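Local atomic coordinates of alpha-1,2-Mannosidase (Trichoderma reesei, PDB entry 1HCU), a protein that probably trims alpha-1,2-linked mannose residues from the high-mannose N-glycans of glycoproteins, using calcium as cofactor. Residues 224-227 / 232-235. Numbering follows the deposited sequence.
Sequences TFVS and TFQD. With NAG (2-acetamido-2-deoxy-beta-D-glucopyranose), chain E.
Asp235 sets its CG between its own backbone N and carbonyl carbon (chi1 65°), which turns the carboxylate onto the backbone of Thr224 and Phe225. Val226 holds CG2 anti to its carbonyl carbon, over one face of the Phe233 ring. The carboxylate takes two consecutive N-H groups, one on each oxygen, both through syn lone pairs. Thr224 N reaches Asp235 OD1 at 2.7 Å, and Phe225 N reaches Asp235 OD2 at 3.0 Å. Asp235 OD2 also lies at the edge of the Phe225 ring, 3.3 Å from Phe225 CD1. Asp235 OD1 also accepts from Ser237 N. Without the carboxylate, as with an alanine here, these three N-H groups would probably lose this acceptor, and loop 232-235 its tie to strand 225-227. Farther along, Ser227 N donates to Thr232 O at 3.1 Å, beside the single beta bridge of Val226 with Phe233. Val226 CG2 makes a CH-pi contact, 3.8 Å from the Phe233 ring centroid. Ser227 OG and NAG O6 are hydrogen-bonded at 3.0 Å. The contact thus closes the loop bearing glycosylated Asn230 back on the strand. Strand 225-227 pairs antiparallel with strand 172-174, while Val226 and Phe233 pack on Val175 of helix 175-178.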
loop_
_atom_site.group_PDB
_atom_site.type_symbol
_atom_site.label_atom_id
_atom_site.label_comp_id
_atom_site.label_asym_id
_atom_site.label_seq_id
_atom_site.Cartn_x
_atom_site.Cartn_y
_atom_site.Cartn_z
ATOM N N THR A 224 -11.021 3.834 -15.144
ATOM C CA THR A 224 -9.894 4.403 -14.419
ATOM C C THR A 224 -9.957 5.908 -14.137
ATOM O O THR A 224 -9.591 6.353 -13.050
ATOM C CB THR A 224 -8.570 4.105 -15.170
ATOM O OG1 THR A 224 -8.416 2.691 -15.332
ATOM C CG2 THR A 224 -7.372 4.646 -14.402
ATOM N N PHE A 225 -10.411 6.689 -15.110
ATOM C CA PHE A 225 -10.472 8.140 -14.940
ATOM C C PHE A 225 -11.875 8.717 -14.816
ATOM O O PHE A 225 -12.778 8.372 -15.579
ATOM C CB PHE A 225 -9.722 8.817 -16.084
ATOM C CG PHE A 225 -8.334 8.270 -16.294
ATOM C CD1 PHE A 225 -8.062 7.412 -17.360
ATOM C CD2 PHE A 225 -7.303 8.603 -15.418
ATOM C CE1 PHE A 225 -6.784 6.897 -17.553
ATOM C CE2 PHE A 225 -6.020 8.091 -15.600
ATOM C CZ PHE A 225 -5.760 7.238 -16.671
ATOM N N VAL A 226 -12.031 9.601 -13.831
ATOM C CA VAL A 226 -13.304 10.247 -13.537
ATOM C C VAL A 226 -13.208 11.770 -13.662
ATOM O O VAL A 226 -12.270 12.394 -13.168
ATOM C CB VAL A 226 -13.790 9.888 -12.111
ATOM C CG1 VAL A 226 -15.099 10.607 -11.805
ATOM C CG2 VAL A 226 -13.978 8.401 -11.990
ATOM N N SER A 227 -14.193 12.346 -14.340
ATOM C CA SER A 227 -14.278 13.783 -14.573
ATOM C C SER A 227 -14.492 14.546 -13.265
ATOM O O SER A 227 -15.344 14.169 -12.455
ATOM C CB SER A 227 -15.446 14.058 -15.528
ATOM O OG SER A 227 -15.756 15.436 -15.580
ATOM N N THR A 232 -18.286 11.752 -14.058
ATOM C CA THR A 232 -18.661 10.642 -14.927
ATOM C C THR A 232 -17.428 9.937 -15.469
ATOM O O THR A 232 -16.378 10.552 -15.628
ATOM C CB THR A 232 -19.512 11.129 -16.117
ATOM O OG1 THR A 232 -18.713 11.962 -16.964
ATOM C CG2 THR A 232 -20.716 11.924 -15.618
ATOM N N PHE A 233 -17.545 8.642 -15.738
ATOM C CA PHE A 233 -16.411 7.892 -16.276
ATOM C C PHE A 233 -16.302 8.109 -17.773
ATOM O O PHE A 233 -17.301 8.337 -18.455
ATOM C CB PHE A 233 -16.555 6.394 -15.998
ATOM C CG PHE A 233 -16.404 6.027 -14.552
ATOM C CD1 PHE A 233 -17.381 6.374 -13.627
ATOM C CD2 PHE A 233 -15.279 5.336 -14.115
ATOM C CE1 PHE A 233 -17.244 6.039 -12.286
ATOM C CE2 PHE A 233 -15.131 4.994 -12.773
ATOM C CZ PHE A 233 -16.116 5.346 -11.854
ATOM N N GLN A 234 -15.079 8.020 -18.281
ATOM C CA GLN A 234 -14.817 8.219 -19.701
ATOM C C GLN A 234 -14.119 7.026 -20.356
ATOM O O GLN A 234 -13.748 7.087 -21.534
ATOM C CB GLN A 234 -13.947 9.449 -19.877
ATOM C CG GLN A 234 -12.775 9.442 -18.938
ATOM C CD GLN A 234 -11.696 10.370 -19.390
ATOM O OE1 GLN A 234 -11.930 11.568 -19.582
ATOM N NE2 GLN A 234 -10.495 9.829 -19.575
ATOM N N ASP A 235 -13.927 5.954 -19.589
ATOM C CA ASP A 235 -13.272 4.756 -20.105
ATOM C C ASP A 235 -13.748 3.507 -19.360
ATOM O O ASP A 235 -14.383 3.603 -18.307
ATOM C CB ASP A 235 -11.757 4.894 -19.966
ATOM C CG ASP A 235 -11.309 4.945 -18.515
ATOM O OD1 ASP A 235 -11.321 3.889 -17.852
ATOM O OD2 ASP A 235 -10.959 6.049 -18.039
HETATM C C1 NAG E . -18.574 15.660 -18.144
HETATM C C2 NAG E . -19.351 15.755 -19.463
HETATM C C3 NAG E . -18.437 15.342 -20.626
HETATM C C4 NAG E . -17.110 16.110 -20.598
HETATM C C5 NAG E . -16.468 15.990 -19.210
HETATM C C6 NAG E . -15.205 16.811 -19.080
HETATM C C7 NAG E . -21.727 15.329 -19.401
HETATM C C8 NAG E . -22.704 14.723 -20.395
HETATM N N2 NAG E . -20.487 14.853 -19.404
HETATM O O3 NAG E . -19.102 15.576 -21.861
HETATM O O4 NAG E . -16.223 15.575 -21.575
HETATM O O5 NAG E . -17.384 16.454 -18.201
HETATM O O6 NAG E . -14.344 16.279 -18.086
HETATM O O7 NAG E . -22.098 16.224 -18.642
#